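Local coordinates for putative secreted protein (Streptomyces coelicolor A3, PDB 2QF9), which is of unknown function but is a probable secreted protein of the DUF305 family, whose members are grouped with the ferritin-like helical proteins, at residues E25-V30 and Y44-T49; R40-D45 and V114-L119. All coordinates share one frame; numbering follows the deposited sequence. Where two conformers were deposited one is given.

Contact 1 joins helix 8-31 to helix 37-63. Contact 2 joins helix 37-63 to helix 109-137. Helix 37-63 is therefore common to both, and its residues Tyr-44 and Asp-45 belong to both contacts. Along the chain, 25-30 comes first, then the overlapping 40-45 and 44-49, and 114-119 last. The contact centres are about 7 Å apart, on the same side of the chain's centre. They meet at a buried polar point, where Ser-27 OG and Tyr-116 OH are 3.0 Å apart and probably hydrogen-bonded. Three helices of what is probably a ferritin-like bundle are thus tied together here. Both contacts also reach the second subunit.

Contact 1 (E25-V30 and Y44-T49); sequences EMSYIV and YDIAQT. With EDO (1,2-ethanediol), chain C.
Ser-27 carries OG beside its backbone N (chi1 -61°), a rotation that sets the hydroxyl against Ile-46 CG2 and near Ala-47 N. In Ile-46, CG2 lies anti to the backbone N and is the branch that meets the serine, 3.9 Å from Ser-27 OG. The second touch is purely apolar. Ser-27 CB and Ala-47 CB lie 3.9 Å apart, methylene against methyl. Such small side chains let the backbones come close, with Ser-27 CA 5.9 Å from Ala-47 CA. The two helices run antiparallel as a helical hairpin, the first in the chain, within what is probably a ferritin-like four-helix bundle. The serine hydroxyl is buried but satisfied. It bonds to Ala-23 O, one turn back on its own helix, and to Tyr-116 OH of helix 109-137. A molecule of 1,2-ethanediol, probably from the crystallisation liquor, bridges the segments further out. Its O1 lies at the edge of the Tyr-28 ring, near the ring plane, and is 2.6 Å from Tyr-28 OH; either oxygen may donate. Its O2 accepts from Gln-48 NE2 at 2.6 Å, with a bent N-H...O angle of 146°. Gln-48 CG rests 3.8 Å above one face of the Tyr-44 ring, toward the rim. The diol also bonds to Tyr-28 OH and Gln-48 NE2 of the second subunit, so it sits in the dimer interface. Tyr-28 of that subunit meets the Tyr-44 ring edge-to-face.

Contact 2 (R40-D45 and V114-L119); sequences RRLAYD and VYYLQL
Leu-42 and Ala-43 of segment 40-45 meet Tyr-116 and Leu-117 of segment 114-119. One residue earlier, Arg-41 binds along its own helix. Its NE donates to Asp-45 OD2 at 3.1 Å, on the syn side but tilted out of the carboxylate plane, and its NH2 forms a salt bridge to Asp-45 OD1. Both carboxylate oxygens are therefore gripped, and Tyr-44 CD2 lies over the centre of one guanidinium face. Leu-42 extends with CG anti to the backbone N (chi1 172°), and its CD2 touches Leu-117 CD2 at 3.8 Å. The two leucine side chains cross obliquely. The same Leu-42 CD2 also approaches the edge of the Tyr-116 ring, 4.4 Å from CE2. The axes of segments 40-45 and 114-119 pass 11.8 Å apart, at 37° between their N-to-C directions. This wide, roughly parallel pairing is consistent with diagonal partners in a four-helix bundle, where side chains rather than backbones bridge the centre. Helix 141-167 adds Met-161, which packs on both leucines. Ala-43 comes next and takes the far end of the tyrosine. Tyr-116 OH lies 3.3 Å from Ala-43 CA and 3.5 Å from Ala-43 CB. With CG anti to the backbone N (chi1 171°), the Tyr-116 ring runs out from its helix to Ala-43. The buried hydroxyl is hydrogen-bonded to Ser-27 OG of helix 8-31. Without the ring and hydroxyl, as with an alanine at Tyr-116, a gap is likely to open beside Ala-43 and Leu-42, and Ser-27 OG would probably lose one polar partner.

Contact 1 (E25-V30 and Y44-T49)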
loop_
_atom_site.group_PDB
_atom_site.type_symbol
_atom_site.label_atom_id
_atom_site.label_comp_id
_atom_site.label_asym_id
_atom_site.label_seq_id
_atom_site.Cartn_x
_atom_site.Cartn_y
_atom_site.Cartn_z
ATOM N N GLU A 25 2.321 -9.154 -0.211
ATOM C CA GLU A 25 1.769 -10.335 -0.884
ATOM C C GLU A 25 1.463 -11.464 0.118
ATOM O O GLU A 25 0.377 -12.061 0.074
ATOM C CB GLU A 25 2.731 -10.808 -1.991
ATOM C CG GLU A 25 2.347 -12.114 -2.680
ATOM C CD GLU A 25 1.036 -12.054 -3.491
ATOM O OE1 GLU A 25 0.349 -11.003 -3.500
ATOM O OE2 GLU A 25 0.697 -13.091 -4.115
HETATM N N MSE A 26 2.412 -11.763 1.010
HETATM C CA MSE A 26 2.169 -12.757 2.051
HETATM C C MSE A 26 0.932 -12.433 2.885
HETATM O O MSE A 26 0.158 -13.326 3.242
HETATM C CB MSE A 26 3.366 -12.856 2.975
HETATM C CG MSE A 26 4.326 -13.911 2.586
HETATM SE SE MSE A 26 5.294 -14.364 4.197
HETATM C CE MSE A 26 6.103 -12.645 4.557
ATOM N N SER A 27 0.754 -11.152 3.203
ATOM C CA SER A 27 -0.398 -10.671 3.977
ATOM C C SER A 27 -1.726 -10.859 3.252
ATOM O O SER A 27 -2.715 -11.295 3.866
ATOM C CB SER A 27 -0.176 -9.211 4.416
ATOM O OG SER A 27 0.989 -9.168 5.252
ATOM N N TYR A 28 -1.747 -10.568 1.946
ATOM C CA TYR A 28 -2.924 -10.839 1.127
ATOM C C TYR A 28 -3.263 -12.329 1.123
ATOM O O TYR A 28 -4.430 -12.695 1.231
ATOM C CB TYR A 28 -2.725 -10.356 -0.318
ATOM C CG TYR A 28 -3.206 -8.938 -0.491
ATOM C CD1 TYR A 28 -2.318 -7.852 -0.378
ATOM C CD2 TYR A 28 -4.567 -8.671 -0.698
ATOM C CE1 TYR A 28 -2.780 -6.531 -0.513
ATOM C CE2 TYR A 28 -5.037 -7.331 -0.841
ATOM C CZ TYR A 28 -4.140 -6.287 -0.727
ATOM O OH TYR A 28 -4.589 -4.988 -0.859
ATOM N N ILE A 29 -2.238 -13.172 1.012
ATOM C CA ILE A 29 -2.454 -14.614 0.931
ATOM C C ILE A 29 -3.032 -15.157 2.248
ATOM O O ILE A 29 -4.076 -15.837 2.240
ATOM C CB ILE A 29 -1.158 -15.386 0.535
ATOM C CG1 ILE A 29 -0.694 -15.002 -0.888
ATOM C CG2 ILE A 29 -1.406 -16.899 0.610
ATOM C CD1 ILE A 29 0.750 -15.457 -1.170
ATOM N N VAL A 30 -2.384 -14.839 3.370
ATOM C CA VAL A 30 -2.852 -15.380 4.652
ATOM C C VAL A 30 -4.290 -14.931 4.982
ATOM O O VAL A 30 -5.058 -15.693 5.551
ATOM C CB VAL A 30 -1.879 -15.116 5.829
ATOM C CG1 VAL A 30 -2.004 -13.693 6.362
ATOM C CG2 VAL A 30 -2.134 -16.147 6.963
ATOM N N TYR A 44 -3.094 -7.305 8.033
ATOM C CA TYR A 44 -3.594 -6.023 7.520
ATOM C C TYR A 44 -2.632 -4.885 7.901
ATOM O O TYR A 44 -2.278 -4.059 7.057
ATOM C CB TYR A 44 -5.004 -5.765 8.069
ATOM C CG TYR A 44 -5.552 -4.388 7.817
ATOM C CD1 TYR A 44 -6.213 -4.084 6.623
ATOM C CD2 TYR A 44 -5.433 -3.386 8.783
ATOM C CE1 TYR A 44 -6.732 -2.810 6.397
ATOM C CE2 TYR A 44 -5.946 -2.107 8.564
ATOM C CZ TYR A 44 -6.596 -1.839 7.368
ATOM O OH TYR A 44 -7.116 -0.575 7.148
ATOM N N ASP A 45 -2.223 -4.844 9.170
ATOM C CA ASP A 45 -1.275 -3.822 9.641
ATOM C C ASP A 45 0.081 -3.858 8.921
ATOM O O ASP A 45 0.606 -2.825 8.505
ATOM C CB ASP A 45 -1.090 -3.898 11.156
ATOM C CG ASP A 45 -2.356 -3.457 11.923
ATOM O OD1 ASP A 45 -3.192 -2.730 11.362
ATOM O OD2 ASP A 45 -2.499 -3.825 13.097
ATOM N N ILE A 46 0.625 -5.054 8.752
ATOM C CA ILE A 46 1.865 -5.198 7.999
ATOM C C ILE A 46 1.684 -4.765 6.539
ATOM O O ILE A 46 2.540 -4.061 5.996
ATOM C CB ILE A 46 2.406 -6.644 8.090
ATOM C CG1 ILE A 46 2.876 -6.903 9.524
ATOM C CG2 ILE A 46 3.555 -6.880 7.060
ATOM C CD1 ILE A 46 3.288 -8.360 9.794
ATOM N N ALA A 47 0.599 -5.215 5.893
ATOM C CA ALA A 47 0.333 -4.799 4.516
ATOM C C ALA A 47 0.253 -3.270 4.399
ATOM O O ALA A 47 0.840 -2.672 3.499
ATOM C CB ALA A 47 -0.964 -5.440 3.988
ATOM N N GLN A 48 -0.486 -2.652 5.311
ATOM C CA GLN A 48 -0.691 -1.202 5.269
ATOM C C GLN A 48 0.627 -0.449 5.441
ATOM O O GLN A 48 0.935 0.475 4.664
ATOM C CB GLN A 48 -1.737 -0.773 6.302
ATOM C CG GLN A 48 -3.167 -1.185 5.901
ATOM C CD GLN A 48 -3.760 -0.229 4.870
ATOM O OE1 GLN A 48 -4.476 0.700 5.226
ATOM N NE2 GLN A 48 -3.438 -0.435 3.605
ATOM N N THR A 49 1.403 -0.847 6.445
ATOM C CA THR A 49 2.645 -0.164 6.755
ATOM C C THR A 49 3.674 -0.375 5.659
ATOM O O THR A 49 4.285 0.582 5.182
ATOM C CB THR A 49 3.193 -0.606 8.134
ATOM O OG1 THR A 49 2.253 -0.199 9.130
ATOM C CG2 THR A 49 4.575 0.028 8.439
HETATM C C1 EDO C . -2.757 -1.998 -0.033
HETATM O O1 EDO C . -2.690 -3.251 -0.696
HETATM C C2 EDO C . -1.858 -2.068 1.195
HETATM O O2 EDO C . -2.620 -2.531 2.297
#

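Contact 2 (R40-D45 and V114-L119)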
loop_
_atom_site.group_PDB
_atom_site.type_symbol
_atom_site.label_atom_id
_atom_site.label_comp_id
_atom_site.label_asym_id
_atom_site.label_seq_id
_atom_site.Cartn_x
_atom_site.Cartn_y
_atom_site.Cartn_z
ATOM N N ARG A 40 -5.330 -12.087 10.974
ATOM C CA ARG A 40 -5.838 -11.201 9.912
ATOM C C ARG A 40 -5.540 -9.729 10.186
ATOM O O ARG A 40 -5.185 -8.994 9.242
ATOM C CB ARG A 40 -7.338 -11.418 9.660
ATOM C CG ARG A 40 -7.623 -12.692 8.852
ATOM C CD ARG A 40 -9.106 -12.990 8.725
ATOM N NE ARG A 40 -9.938 -11.806 8.457
ATOM C CZ ARG A 40 -10.173 -11.310 7.244
ATOM N NH1 ARG A 40 -9.651 -11.872 6.160
ATOM N NH2 ARG A 40 -10.943 -10.257 7.111
ATOM N N ARG A 41 -5.651 -9.315 11.456
ATOM C CA ARG A 41 -5.382 -7.913 11.831
ATOM C C ARG A 41 -3.896 -7.609 11.671
ATOM O O ARG A 41 -3.531 -6.556 11.143
ATOM C CB ARG A 41 -5.850 -7.572 13.253
ATOM C CG ARG A 41 -5.490 -6.153 13.682
ATOM C CD ARG A 41 -6.235 -5.102 12.865
ATOM N NE ARG A 41 -5.567 -3.795 12.869
ATOM C CZ ARG A 41 -6.126 -2.638 12.501
ATOM N NH1 ARG A 41 -7.402 -2.577 12.111
ATOM N NH2 ARG A 41 -5.404 -1.524 12.529
ATOM N N LEU A 42 -3.040 -8.527 12.135
ATOM C CA LEU A 42 -1.605 -8.335 11.991
ATOM C C LEU A 42 -1.241 -8.205 10.510
ATOM O O LEU A 42 -0.496 -7.275 10.120
ATOM C CB LEU A 42 -0.843 -9.502 12.626
ATOM C CG LEU A 42 0.674 -9.540 12.383
ATOM C CD1 LEU A 42 1.390 -8.269 12.933
ATOM C CD2 LEU A 42 1.258 -10.850 12.931
ATOM N N ALA A 43 -1.773 -9.125 9.694
ATOM C CA ALA A 43 -1.492 -9.130 8.250
ATOM C C ALA A 43 -1.945 -7.813 7.608
ATOM O O ALA A 43 -1.242 -7.241 6.791
ATOM C CB ALA A 43 -2.155 -10.334 7.576
ATOM N N TYR A 44 -3.094 -7.305 8.033
ATOM C CA TYR A 44 -3.594 -6.023 7.520
ATOM C C TYR A 44 -2.632 -4.885 7.901
ATOM O O TYR A 44 -2.278 -4.059 7.057
ATOM C CB TYR A 44 -5.004 -5.765 8.069
ATOM C CG TYR A 44 -5.552 -4.388 7.817
ATOM C CD1 TYR A 44 -6.213 -4.084 6.623
ATOM C CD2 TYR A 44 -5.433 -3.386 8.783
ATOM C CE1 TYR A 44 -6.732 -2.810 6.397
ATOM C CE2 TYR A 44 -5.946 -2.107 8.564
ATOM C CZ TYR A 44 -6.596 -1.839 7.368
ATOM O OH TYR A 44 -7.116 -0.575 7.148
ATOM N N ASP A 45 -2.223 -4.844 9.170
ATOM C CA ASP A 45 -1.275 -3.822 9.641
ATOM C C ASP A 45 0.081 -3.858 8.921
ATOM O O ASP A 45 0.606 -2.825 8.505
ATOM C CB ASP A 45 -1.090 -3.898 11.156
ATOM C CG ASP A 45 -2.356 -3.457 11.923
ATOM O OD1 ASP A 45 -3.192 -2.730 11.362
ATOM O OD2 ASP A 45 -2.499 -3.825 13.097
ATOM N N VAL A 114 0.164 -20.334 11.330
ATOM C CA VAL A 114 1.497 -20.695 11.824
ATOM C C VAL A 114 2.542 -20.475 10.736
ATOM O O VAL A 114 3.603 -19.887 10.977
ATOM C CB VAL A 114 1.489 -22.162 12.321
ATOM C CG1 VAL A 114 2.914 -22.713 12.497
ATOM C CG2 VAL A 114 0.690 -22.238 13.650
ATOM N N TYR A 115 2.238 -20.941 9.539
ATOM C CA TYR A 115 3.217 -20.873 8.443
ATOM C C TYR A 115 3.514 -19.421 8.075
ATOM O O TYR A 115 4.667 -19.061 7.871
ATOM C CB TYR A 115 2.738 -21.662 7.231
ATOM C CG TYR A 115 3.882 -22.002 6.287
ATOM C CD1 TYR A 115 4.911 -22.857 6.705
ATOM C CD2 TYR A 115 3.936 -21.485 5.001
ATOM C CE1 TYR A 115 5.968 -23.177 5.853
ATOM C CE2 TYR A 115 4.984 -21.791 4.146
ATOM C CZ TYR A 115 5.997 -22.641 4.574
ATOM O OH TYR A 115 7.059 -22.962 3.746
ATOM N N TYR A 116 2.472 -18.590 8.054
ATOM C CA TYR A 116 2.606 -17.145 7.827
ATOM C C TYR A 116 3.485 -16.503 8.903
ATOM O O TYR A 116 4.402 -15.735 8.600
ATOM C CB TYR A 116 1.214 -16.505 7.835
ATOM C CG TYR A 116 1.232 -15.004 7.815
ATOM C CD1 TYR A 116 1.506 -14.297 6.627
ATOM C CD2 TYR A 116 1.001 -14.267 8.996
ATOM C CE1 TYR A 116 1.522 -12.906 6.608
ATOM C CE2 TYR A 116 1.022 -12.877 8.991
ATOM C CZ TYR A 116 1.289 -12.195 7.801
ATOM O OH TYR A 116 1.292 -10.831 7.785
ATOM N N LEU A 117 3.184 -16.805 10.162
ATOM C CA LEU A 117 3.962 -16.278 11.273
ATOM C C LEU A 117 5.432 -16.699 11.209
ATOM O O LEU A 117 6.313 -15.918 11.529
ATOM C CB LEU A 117 3.328 -16.661 12.609
ATOM C CG LEU A 117 1.968 -15.995 12.873
ATOM C CD1 LEU A 117 1.260 -16.761 13.977
ATOM C CD2 LEU A 117 2.107 -14.497 13.215
ATOM N N GLN A 118 5.684 -17.930 10.781
ATOM C CA GLN A 118 7.067 -18.416 10.643
ATOM C C GLN A 118 7.794 -17.698 9.503
ATOM O O GLN A 118 8.922 -17.210 9.688
ATOM C CB GLN A 118 7.063 -19.915 10.409
ATOM C CG GLN A 118 6.709 -20.700 11.676
ATOM C CD GLN A 118 6.443 -22.173 11.383
ATOM O OE1 GLN A 118 6.078 -22.539 10.274
ATOM N NE2 GLN A 118 6.620 -23.021 12.395
ATOM N N LEU A 119 7.138 -17.626 8.343
ATOM C CA LEU A 119 7.716 -16.913 7.199
ATOM C C LEU A 119 7.950 -15.434 7.504
ATOM O O LEU A 119 8.995 -14.881 7.158
ATOM C CB LEU A 119 6.835 -17.025 5.968
ATOM C CG LEU A 119 6.704 -18.387 5.287
ATOM C CD1 LEU A 119 5.693 -18.295 4.141
ATOM C CD2 LEU A 119 8.070 -18.930 4.782
#